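Local coordinates for protein oxidoreductase (PDB 3K1Y) that probably acts as an FMN-dependent oxidoreductase of the NADPH-dependent FMN reductase family, with a flavodoxin-like fold, at residues V150-G155 / A179-S184; P120-A125 / T154-A159; L14-A19 / G88-T93; A40-R45 / S184-E189. All coordinates share one frame; numbering follows the deposited sequence.

Interaction 1: V150-G155 / A179-S184; sequences VVVPTG and AGELAS
Glu181 grips Thr154 with both oxygens of its carboxylate. Glu181 OE1 accepts the backbone N of Thr154 at 3.0 Å, through the syn lone pair and with an N-H...O angle of 155°. Glu181 OE2 accepts the hydroxyl OG1 of Thr154 at 2.5 Å, also on the syn side but 21° out of the carboxylate plane. The hydroxyl stands beside its own backbone N (chi1 -52°), and this sets the two donors of Thr154 next to each other for the two oxygens. The Glu181 chain runs extended beyond CG, which carries the carboxylate from the helix to the chain opposite.

Packing is tight around OE1. Pro153 CD comes within 3.1 Å of Glu181 OE1, and Val152 CB lies 3.3 Å from the same oxygen. Further back, Val152 CB meets Glu181 CB at 3.8 Å. The contact then slackens toward Leu182. Here Val152 CG1 lies 3.9 Å from Leu182 N and 4.3 Å from Leu182 CB. Leu182 turns instead to Pro120 and Ile122 of the neighbouring strand. Pro153 and Glu181 make the more open side and are only partly buried. Pro153 also packs on Ala149 of the second subunit.

The contact ties helix 165-188 to the interruption in edge strand 150-159. In that loop Thr154 N finds its acceptor in a side chain of the helix, Glu181 OE1. Two bonds to one residue should fix the rotation of the carboxylate. They probably also favour its charged form.

Interaction 2: P120-A125 / T154-A159; sequences PTIIAA and TGVFAA
Val156 is bonded to strand 120-125 on both sides of Ala124. Val156 N donates to Ile123 O at 3.0 Å, nearly straight at 170°. Val156 O accepts Ala125 N at 3.0 Å, with the donor tilted 20° from the carbonyl plane. Ala125 O then takes Ala158 N at 2.8 Å. This is regular parallel pairing.

The Phe157 side chain can be followed outward. CB leaves on the same face of the sheet as Ala125. Phe157 CG sits 4.1 Å from Ala125 O. Phe157 CD1 reaches Ala125 CB at 3.6 Å, and Phe157 CE1 passes the same methyl at 3.8 Å. With CG anti to the backbone N (chi1 -171°), the ring slants across that methyl. Val135, at the start of helix 135-146, touches both residues. On the other face Val156 CB packs on Ala124 CB, under Ile30 and Ile34 of helix 26-44.

Before Val156 the strands part. A water fills the missing rung, accepting from Ile123 N and donating to Thr154 O. The two strands and helix 135-146 form a beta-alpha-beta unit. The water keeps buried backbone groups satisfied where the edge strand breaks from the sheet.

Interaction 3: L14-A19 / G88-T93; sequences LAVISA and GLVVAT
Ile17 and Val90 are joined by a short backbone bond, Ile17 N to Val90 O at 2.6 Å. Val90 N returns the pairing to Ala15 O at 2.7 Å, and Ala92 N continues it to Ile17 O at 2.8 Å. The ends are less regular. At the first rung Ala15 N stands 42° out of the carbonyl plane of Gly88.

Side chains form the next layer. Val16 and Val90 lie side by side and point the same way, with Val16 CG2 3.8 Å from Val90 CB. Leu14 CD1 lies over the backbone of Gly88, 3.4 Å from its C. On the opposite face Ile17 CG1, beside its backbone N (chi1 -53°), lies 4.0 Å from Leu89 CD1 and 4.1 Å from Val91 CG1.

Helices back both faces. Helix 26-44 covers Leu14 and Ser18, while Phe107 and Phe108 of helix 102-110 press on Ile17 and Val91. Strand 49-55 bonds the far edge of strand 12-18. These are central strands of a flavodoxin-like parallel sheet. As in relatives, the loop following Ala19 probably helps bind the FMN phosphate. The buried polar backbone is met by strand pairing, and mostly apolar groups pack on both faces.

Interaction 4: A40-R45 / S184-E189; sequences AAVSAR and SLIVEE
Val42 and Val187 bring two helix ends together by apolar contact. Val42 CG1 lies 4.3 Å from Val187 CG1, and Val42 CG2 lies 4.3 Å from Ile186 CG2. At these distances the methyls only just touch. Arg45 adds the aliphatic part of its chain. Arg45 CD lies 4.0 Å from Val187 CG2, and Arg45 CB is 4.1 Å from Val187 CG1. The two side chains cross at about a right angle. Ala183, one residue before the segment, packs on Ala41, Val42 and Arg45, so the apolar seam continues along helix 165-188. Glu47 touches both Val42 and Val187 beyond the end of helix 26-44.

The polar contacts centre on the Arg45 guanidinium. A bend at chi3 (-108°) turns it back toward its own helix, where Arg45 NE donates to Ala41 O at 2.8 Å. This bond is bent, with an N-H...O angle of 138°, and the donor stands well above the carbonyl plane. Ala41 CB sits at the edge of the Arg45 guanidinium, in its plane.

Across the gap, Ser184 N lies 4.0 Å above one face of the guanidinium, offset toward its rim. Ser184 OG is 3.4 Å from Arg45 NH1, but the angle is too poor for a hydrogen bond. Arg45 and Ser184 also touch a neighbouring molecule in the crystal, which may affect this outer edge.

The contact joins the ends of helices 26-44 and 165-188. Between the segments it rests on van der Waals packing, while the arginine spends its NE bond on a helix-end carbonyl that probably welcomes a positive charge.

In the fold
Interactions 2 and 3 belong to one parallel sheet, and their centres are about 10 Å apart. Ala124 joins them, its N bonded to Val91 O at 2.9 Å and its O to Thr93 N at 3.0 Å. Interaction 1 shares Thr154 and Gly155 with interaction 2 and ties the broken stretch of strand 150-159 to helix 165-188. Val152 N probably bonds Thr121 O at 2.8 Å. Leu182 CD2 reaches Val90 CG2 of interaction 3 at 4.0 Å. Interaction 4 uses the end of the same helix, about 10 Å from interaction 1 between centres, and shares Ser184. Its centre is about 17 Å from that of interaction 3, whose strand 12-18 leads toward the probable flavin site.

Interaction 1: V150-G155 / A179-S184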
loop_
_atom_site.group_PDB
_atom_site.type_symbol
_atom_site.label_atom_id
_atom_site.label_comp_id
_atom_site.label_asym_id
_atom_site.label_seq_id
_atom_site.Cartn_x
_atom_site.Cartn_y
_atom_site.Cartn_z
ATOM N N VAL A 150 0.683 -18.683 0.993
ATOM C CA VAL A 150 0.042 -18.529 -0.306
ATOM C C VAL A 150 -1.376 -18.062 -0.002
ATOM O O VAL A 150 -2.193 -18.813 0.531
ATOM C CB VAL A 150 0.074 -19.867 -1.176
ATOM C CG1 VAL A 150 0.993 -20.895 -0.537
ATOM C CG2 VAL A 150 -1.320 -20.424 -1.399
ATOM N N VAL A 151 -1.647 -16.796 -0.312
ATOM C CA VAL A 151 -2.960 -16.201 -0.054
ATOM C C VAL A 151 -3.933 -16.354 -1.218
ATOM O O VAL A 151 -3.668 -15.876 -2.330
ATOM C CB VAL A 151 -2.826 -14.696 0.274
ATOM C CG1 VAL A 151 -4.204 -14.073 0.455
ATOM C CG2 VAL A 151 -2.006 -14.519 1.540
ATOM N N VAL A 152 -5.067 -17.005 -0.963
ATOM C CA VAL A 152 -6.038 -17.192 -2.030
ATOM C C VAL A 152 -6.517 -15.833 -2.515
ATOM O O VAL A 152 -6.705 -14.902 -1.721
ATOM C CB VAL A 152 -7.235 -18.058 -1.589
ATOM C CG1 VAL A 152 -6.721 -19.358 -1.001
ATOM C CG2 VAL A 152 -8.127 -17.309 -0.612
ATOM N N PRO A 153 -6.700 -15.697 -3.836
ATOM C CA PRO A 153 -7.147 -14.474 -4.507
ATOM C C PRO A 153 -8.341 -13.769 -3.877
ATOM O O PRO A 153 -8.413 -12.539 -3.871
ATOM C CB PRO A 153 -7.465 -14.958 -5.918
ATOM C CG PRO A 153 -6.476 -16.054 -6.121
ATOM C CD PRO A 153 -6.573 -16.798 -4.806
ATOM N N THR A 154 -9.280 -14.536 -3.343
ATOM C CA THR A 154 -10.467 -13.924 -2.776
ATOM C C THR A 154 -10.348 -13.510 -1.321
ATOM O O THR A 154 -10.425 -14.349 -0.414
ATOM C CB THR A 154 -11.678 -14.853 -2.913
ATOM O OG1 THR A 154 -11.795 -15.277 -4.277
ATOM C CG2 THR A 154 -12.945 -14.137 -2.498
ATOM N N GLY A 155 -10.165 -12.208 -1.109
ATOM C CA GLY A 155 -10.079 -11.682 0.238
ATOM C C GLY A 155 -11.508 -11.464 0.683
ATOM O O GLY A 155 -12.383 -11.266 -0.148
ATOM N N ALA A 179 -13.685 -19.839 0.367
ATOM C CA ALA A 179 -13.713 -21.141 1.024
ATOM C C ALA A 179 -13.285 -22.241 0.042
ATOM O O ALA A 179 -12.459 -23.097 0.373
ATOM C CB ALA A 179 -15.112 -21.426 1.553
ATOM N N GLY A 180 -13.849 -22.207 -1.162
ATOM C CA GLY A 180 -13.514 -23.197 -2.165
ATOM C C GLY A 180 -12.054 -23.112 -2.553
ATOM O O GLY A 180 -11.368 -24.133 -2.666
ATOM N N GLU A 181 -11.570 -21.892 -2.764
ATOM C CA GLU A 181 -10.174 -21.697 -3.138
ATOM C C GLU A 181 -9.273 -22.315 -2.076
ATOM O O GLU A 181 -8.361 -23.084 -2.386
ATOM C CB GLU A 181 -9.862 -20.201 -3.282
ATOM C CG GLU A 181 -10.199 -19.607 -4.643
ATOM C CD GLU A 181 -10.332 -18.084 -4.603
ATOM O OE1 GLU A 181 -9.481 -17.420 -3.968
ATOM O OE2 GLU A 181 -11.289 -17.550 -5.212
ATOM N N LEU A 182 -9.543 -21.990 -0.818
ATOM C CA LEU A 182 -8.743 -22.514 0.276
ATOM C C LEU A 182 -8.903 -24.036 0.409
ATOM O O LEU A 182 -7.922 -24.747 0.665
ATOM C CB LEU A 182 -9.123 -21.802 1.578
ATOM C CG LEU A 182 -8.377 -22.146 2.869
ATOM C CD1 LEU A 182 -6.870 -22.065 2.675
ATOM C CD2 LEU A 182 -8.817 -21.181 3.949
ATOM N N ALA A 183 -10.123 -24.535 0.211
ATOM C CA ALA A 183 -10.378 -25.972 0.318
ATOM C C ALA A 183 -9.561 -26.761 -0.697
ATOM O O ALA A 183 -9.085 -27.856 -0.399
ATOM C CB ALA A 183 -11.863 -26.269 0.143
ATOM N N SER A 184 -9.400 -26.216 -1.896
ATOM C CA SER A 184 -8.620 -26.906 -2.906
ATOM C C SER A 184 -7.169 -27.049 -2.484
ATOM O O SER A 184 -6.595 -28.132 -2.604
ATOM C CB SER A 184 -8.693 -26.181 -4.251
ATOM O OG SER A 184 -9.820 -26.615 -4.980
#

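Interaction 2: P120-A125 / T154-A159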
loop_
_atom_site.group_PDB
_atom_site.type_symbol
_atom_site.label_atom_id
_atom_site.label_comp_id
_atom_site.label_asym_id
_atom_site.label_seq_id
_atom_site.Cartn_x
_atom_site.Cartn_y
_atom_site.Cartn_z
ATOM N N PRO A 120 -1.602 -22.267 2.844
ATOM C CA PRO A 120 -2.761 -21.766 2.088
ATOM C C PRO A 120 -3.479 -20.856 3.079
ATOM O O PRO A 120 -3.634 -21.236 4.242
ATOM C CB PRO A 120 -3.540 -23.037 1.763
ATOM C CG PRO A 120 -2.437 -24.082 1.648
ATOM C CD PRO A 120 -1.549 -23.744 2.827
ATOM N N THR A 121 -3.907 -19.673 2.628
ATOM C CA THR A 121 -4.510 -18.676 3.514
ATOM C C THR A 121 -5.565 -17.729 2.927
ATOM O O THR A 121 -5.400 -17.200 1.823
ATOM C CB THR A 121 -3.397 -17.755 4.095
ATOM O OG1 THR A 121 -2.466 -18.534 4.850
ATOM C CG2 THR A 121 -3.990 -16.666 4.988
ATOM N N ILE A 122 -6.631 -17.498 3.693
ATOM C CA ILE A 122 -7.678 -16.551 3.310
ATOM C C ILE A 122 -7.524 -15.365 4.261
ATOM O O ILE A 122 -7.487 -15.546 5.487
ATOM C CB ILE A 122 -9.106 -17.090 3.539
ATOM C CG1 ILE A 122 -9.526 -18.028 2.410
ATOM C CG2 ILE A 122 -10.088 -15.913 3.651
ATOM C CD1 ILE A 122 -10.866 -18.685 2.656
ATOM N N ILE A 123 -7.426 -14.162 3.713
ATOM C CA ILE A 123 -7.308 -12.981 4.559
ATOM C C ILE A 123 -8.680 -12.303 4.655
ATOM O O ILE A 123 -9.424 -12.232 3.673
ATOM C CB ILE A 123 -6.236 -12.010 4.015
ATOM C CG1 ILE A 123 -6.499 -11.691 2.548
ATOM C CG2 ILE A 123 -4.841 -12.641 4.174
ATOM C CD1 ILE A 123 -5.549 -10.659 1.987
ATOM N N ALA A 124 -9.031 -11.840 5.846
ATOM C CA ALA A 124 -10.321 -11.204 6.042
ATOM C C ALA A 124 -10.327 -10.074 7.078
ATOM O O ALA A 124 -9.553 -10.075 8.044
ATOM C CB ALA A 124 -11.360 -12.267 6.416
ATOM N N ALA A 125 -11.219 -9.113 6.866
ATOM C CA ALA A 125 -11.359 -7.977 7.764
ATOM C C ALA A 125 -12.821 -7.558 7.821
ATOM O O ALA A 125 -13.638 -7.986 7.006
ATOM C CB ALA A 125 -10.517 -6.823 7.278
ATOM N N THR A 154 -9.280 -14.536 -3.343
ATOM C CA THR A 154 -10.467 -13.924 -2.776
ATOM C C THR A 154 -10.348 -13.510 -1.321
ATOM O O THR A 154 -10.425 -14.349 -0.414
ATOM C CB THR A 154 -11.678 -14.853 -2.913
ATOM O OG1 THR A 154 -11.795 -15.277 -4.277
ATOM C CG2 THR A 154 -12.945 -14.137 -2.498
ATOM N N GLY A 155 -10.165 -12.208 -1.109
ATOM C CA GLY A 155 -10.079 -11.682 0.238
ATOM C C GLY A 155 -11.508 -11.464 0.683
ATOM O O GLY A 155 -12.383 -11.266 -0.148
ATOM N N VAL A 156 -11.754 -11.499 1.987
ATOM C CA VAL A 156 -13.101 -11.312 2.496
ATOM C C VAL A 156 -13.231 -10.098 3.407
ATOM O O VAL A 156 -12.798 -10.133 4.559
ATOM C CB VAL A 156 -13.558 -12.552 3.284
ATOM C CG1 VAL A 156 -14.991 -12.381 3.744
ATOM C CG2 VAL A 156 -13.423 -13.783 2.423
ATOM N N PHE A 157 -13.829 -9.028 2.895
ATOM C CA PHE A 157 -14.035 -7.837 3.707
ATOM C C PHE A 157 -15.522 -7.684 4.010
ATOM O O PHE A 157 -16.322 -7.391 3.128
ATOM C CB PHE A 157 -13.549 -6.572 3.004
ATOM C CG PHE A 157 -13.539 -5.365 3.898
ATOM C CD1 PHE A 157 -12.454 -5.114 4.734
ATOM C CD2 PHE A 157 -14.636 -4.505 3.943
ATOM C CE1 PHE A 157 -12.454 -4.022 5.613
ATOM C CE2 PHE A 157 -14.655 -3.409 4.813
ATOM C CZ PHE A 157 -13.558 -3.166 5.654
ATOM N N ALA A 158 -15.885 -7.879 5.270
ATOM C CA ALA A 158 -17.271 -7.769 5.679
ATOM C C ALA A 158 -17.629 -6.396 6.223
ATOM O O ALA A 158 -17.111 -5.961 7.251
ATOM C CB ALA A 158 -17.596 -8.836 6.719
ATOM N N ALA A 159 -18.516 -5.716 5.508
ATOM C CA ALA A 159 -19.013 -4.411 5.921
ATOM C C ALA A 159 -20.380 -4.764 6.489
ATOM O O ALA A 159 -21.269 -5.168 5.753
ATOM C CB ALA A 159 -19.150 -3.506 4.722
HETATM O O HOH W 1 -8.091 -14.557 0.861
#

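Interaction 3: L14-A19 / G88-T93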
loop_
_atom_site.group_PDB
_atom_site.type_symbol
_atom_site.label_atom_id
_atom_site.label_comp_id
_atom_site.label_asym_id
_atom_site.label_seq_id
_atom_site.Cartn_x
_atom_site.Cartn_y
_atom_site.Cartn_z
ATOM N N LEU A 14 -7.525 -26.779 10.193
ATOM C CA LEU A 14 -7.685 -25.383 9.798
ATOM C C LEU A 14 -7.444 -24.511 11.025
ATOM O O LEU A 14 -7.995 -24.773 12.095
ATOM C CB LEU A 14 -9.095 -25.114 9.258
ATOM C CG LEU A 14 -9.405 -23.645 8.912
ATOM C CD1 LEU A 14 -8.461 -23.164 7.816
ATOM C CD2 LEU A 14 -10.865 -23.498 8.462
ATOM N N ALA A 15 -6.605 -23.493 10.882
ATOM C CA ALA A 15 -6.342 -22.585 11.994
ATOM C C ALA A 15 -7.052 -21.268 11.660
ATOM O O ALA A 15 -7.074 -20.842 10.506
ATOM C CB ALA A 15 -4.838 -22.371 12.155
ATOM N N VAL A 16 -7.655 -20.635 12.657
ATOM C CA VAL A 16 -8.370 -19.386 12.419
ATOM C C VAL A 16 -7.975 -18.358 13.463
ATOM O O VAL A 16 -8.204 -18.568 14.652
ATOM C CB VAL A 16 -9.913 -19.601 12.486
ATOM C CG1 VAL A 16 -10.650 -18.264 12.336
ATOM C CG2 VAL A 16 -10.350 -20.584 11.403
ATOM N N ILE A 17 -7.371 -17.258 13.022
ATOM C CA ILE A 17 -6.972 -16.198 13.941
ATOM C C ILE A 17 -8.029 -15.107 13.871
ATOM O O ILE A 17 -8.391 -14.656 12.787
ATOM C CB ILE A 17 -5.613 -15.561 13.560
ATOM C CG1 ILE A 17 -4.526 -16.632 13.404
ATOM C CG2 ILE A 17 -5.198 -14.569 14.637
ATOM C CD1 ILE A 17 -4.278 -17.459 14.640
ATOM N N SER A 18 -8.522 -14.680 15.027
ATOM C CA SER A 18 -9.536 -13.637 15.070
ATOM C C SER A 18 -9.107 -12.598 16.098
ATOM O O SER A 18 -8.955 -12.915 17.278
ATOM C CB SER A 18 -10.889 -14.248 15.443
ATOM O OG SER A 18 -11.931 -13.322 15.230
ATOM N N ALA A 19 -8.931 -11.358 15.647
ATOM C CA ALA A 19 -8.458 -10.271 16.514
ATOM C C ALA A 19 -9.507 -9.291 17.052
ATOM O O ALA A 19 -9.173 -8.175 17.447
ATOM C CB ALA A 19 -7.339 -9.492 15.784
ATOM N N GLY A 88 -4.473 -25.331 6.497
ATOM C CA GLY A 88 -5.076 -24.097 6.042
ATOM C C GLY A 88 -5.099 -23.084 7.156
ATOM O O GLY A 88 -4.867 -23.421 8.317
ATOM N N LEU A 89 -5.380 -21.835 6.817
ATOM C CA LEU A 89 -5.418 -20.798 7.829
ATOM C C LEU A 89 -6.346 -19.681 7.427
ATOM O O LEU A 89 -6.469 -19.362 6.248
ATOM C CB LEU A 89 -4.017 -20.224 8.050
ATOM C CG LEU A 89 -3.966 -18.859 8.742
ATOM C CD1 LEU A 89 -4.225 -19.055 10.219
ATOM C CD2 LEU A 89 -2.609 -18.193 8.502
ATOM N N VAL A 90 -6.990 -19.090 8.423
ATOM C CA VAL A 90 -7.896 -17.975 8.215
ATOM C C VAL A 90 -7.538 -16.908 9.245
ATOM O O VAL A 90 -7.359 -17.213 10.427
ATOM C CB VAL A 90 -9.362 -18.396 8.420
ATOM C CG1 VAL A 90 -10.275 -17.167 8.366
ATOM C CG2 VAL A 90 -9.750 -19.397 7.352
ATOM N N VAL A 91 -7.413 -15.666 8.787
ATOM C CA VAL A 91 -7.082 -14.553 9.661
ATOM C C VAL A 91 -8.120 -13.459 9.475
ATOM O O VAL A 91 -8.433 -13.069 8.349
ATOM C CB VAL A 91 -5.658 -13.971 9.369
ATOM C CG1 VAL A 91 -4.600 -15.017 9.670
ATOM C CG2 VAL A 91 -5.551 -13.500 7.910
ATOM N N ALA A 92 -8.666 -12.981 10.584
ATOM C CA ALA A 92 -9.685 -11.946 10.535
ATOM C C ALA A 92 -9.293 -10.843 11.492
ATOM O O ALA A 92 -8.848 -11.107 12.608
ATOM C CB ALA A 92 -11.038 -12.518 10.928
ATOM N N THR A 93 -9.456 -9.603 11.051
ATOM C CA THR A 93 -9.105 -8.478 11.890
ATOM C C THR A 93 -10.065 -7.315 11.764
ATOM O O THR A 93 -10.582 -7.033 10.686
ATOM C CB THR A 93 -7.691 -7.923 11.547
ATOM O OG1 THR A 93 -7.363 -6.855 12.446
ATOM C CG2 THR A 93 -7.666 -7.361 10.120
#

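Interaction 4: A40-R45 / S184-E189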
loop_
_atom_site.group_PDB
_atom_site.type_symbol
_atom_site.label_atom_id
_atom_site.label_comp_id
_atom_site.label_asym_id
_atom_site.label_seq_id
_atom_site.Cartn_x
_atom_site.Cartn_y
_atom_site.Cartn_z
ATOM N N ALA A 40 -17.437 -26.946 4.943
ATOM C CA ALA A 40 -18.330 -27.514 3.946
ATOM C C ALA A 40 -17.551 -27.827 2.673
ATOM O O ALA A 40 -17.711 -28.899 2.088
ATOM C CB ALA A 40 -19.475 -26.549 3.646
ATOM N N ALA A 41 -16.709 -26.887 2.251
ATOM C CA ALA A 41 -15.911 -27.049 1.036
ATOM C C ALA A 41 -14.992 -28.277 1.082
ATOM O O ALA A 41 -14.809 -28.959 0.064
ATOM C CB ALA A 41 -15.091 -25.783 0.775
ATOM N N VAL A 42 -14.404 -28.551 2.246
ATOM C CA VAL A 42 -13.533 -29.716 2.387
ATOM C C VAL A 42 -14.405 -30.974 2.423
ATOM O O VAL A 42 -13.994 -32.054 1.981
ATOM C CB VAL A 42 -12.713 -29.661 3.672
ATOM C CG1 VAL A 42 -12.050 -31.011 3.916
ATOM C CG2 VAL A 42 -11.671 -28.575 3.565
ATOM N N SER A 43 -15.615 -30.820 2.949
ATOM C CA SER A 43 -16.547 -31.922 3.022
ATOM C C SER A 43 -16.942 -32.290 1.597
ATOM O O SER A 43 -17.018 -33.463 1.254
ATOM C CB SER A 43 -17.777 -31.513 3.835
ATOM O OG SER A 43 -18.726 -32.562 3.885
ATOM N N ALA A 44 -17.174 -31.279 0.763
ATOM C CA ALA A 44 -17.558 -31.503 -0.634
ATOM C C ALA A 44 -16.439 -32.197 -1.409
ATOM O O ALA A 44 -16.679 -32.885 -2.403
ATOM C CB ALA A 44 -17.912 -30.188 -1.302
ATOM N N ARG A 45 -15.209 -32.022 -0.954
ATOM C CA ARG A 45 -14.107 -32.669 -1.631
ATOM C C ARG A 45 -13.808 -34.055 -1.050
ATOM O O ARG A 45 -12.790 -34.659 -1.347
ATOM C CB ARG A 45 -12.888 -31.738 -1.617
ATOM C CG ARG A 45 -13.016 -30.644 -2.682
ATOM C CD ARG A 45 -12.153 -29.437 -2.399
ATOM N NE ARG A 45 -12.977 -28.310 -1.984
ATOM C CZ ARG A 45 -13.349 -27.314 -2.776
ATOM N NH1 ARG A 45 -12.968 -27.281 -4.047
ATOM N NH2 ARG A 45 -14.121 -26.355 -2.292
ATOM N N SER A 184 -9.400 -26.216 -1.896
ATOM C CA SER A 184 -8.620 -26.906 -2.906
ATOM C C SER A 184 -7.169 -27.049 -2.484
ATOM O O SER A 184 -6.595 -28.132 -2.604
ATOM C CB SER A 184 -8.693 -26.181 -4.251
ATOM O OG SER A 184 -9.820 -26.615 -4.980
ATOM N N LEU A 185 -6.564 -25.960 -2.010
ATOM C CA LEU A 185 -5.172 -26.029 -1.571
ATOM C C LEU A 185 -5.069 -27.029 -0.418
ATOM O O LEU A 185 -4.132 -27.823 -0.349
ATOM C CB LEU A 185 -4.662 -24.653 -1.107
ATOM C CG LEU A 185 -4.159 -23.584 -2.097
ATOM C CD1 LEU A 185 -4.175 -24.098 -3.527
ATOM C CD2 LEU A 185 -5.017 -22.338 -1.961
ATOM N N ILE A 186 -6.054 -27.003 0.473
ATOM C CA ILE A 186 -6.057 -27.900 1.622
ATOM C C ILE A 186 -6.024 -29.397 1.300
ATOM O O ILE A 186 -5.220 -30.136 1.872
ATOM C CB ILE A 186 -7.270 -27.613 2.553
ATOM C CG1 ILE A 186 -7.103 -26.223 3.180
ATOM C CG2 ILE A 186 -7.388 -28.708 3.629
ATOM C CD1 ILE A 186 -8.082 -25.905 4.262
ATOM N N VAL A 187 -6.883 -29.852 0.392
ATOM C CA VAL A 187 -6.928 -31.278 0.065
ATOM C C VAL A 187 -5.858 -31.670 -0.936
ATOM O O VAL A 187 -5.603 -32.849 -1.156
ATOM C CB VAL A 187 -8.317 -31.693 -0.485
ATOM C CG1 VAL A 187 -9.396 -31.288 0.506
ATOM C CG2 VAL A 187 -8.565 -31.060 -1.856
ATOM N N GLU A 188 -5.237 -30.666 -1.539
ATOM C CA GLU A 188 -4.179 -30.876 -2.513
ATOM C C GLU A 188 -2.931 -31.379 -1.793
ATOM O O GLU A 188 -2.304 -32.351 -2.218
ATOM C CB GLU A 188 -3.871 -29.557 -3.212
ATOM C CG GLU A 188 -2.781 -29.624 -4.261
ATOM C CD GLU A 188 -2.175 -28.259 -4.522
ATOM O OE1 GLU A 188 -1.470 -27.739 -3.626
ATOM O OE2 GLU A 188 -2.413 -27.700 -5.613
ATOM N N GLU A 189 -2.582 -30.709 -0.699
ATOM C CA GLU A 189 -1.407 -31.067 0.089
ATOM C C GLU A 189 -1.331 -32.569 0.348
ATOM O O GLU A 189 -2.345 -33.211 0.631
ATOM C CB GLU A 189 -1.419 -30.307 1.420
ATOM C CG GLU A 189 -1.467 -28.787 1.272
ATOM C CD GLU A 189 -1.477 -28.064 2.611
ATOM O OE1 GLU A 189 -2.340 -28.390 3.452
ATOM O OE2 GLU A 189 -0.628 -27.170 2.820
#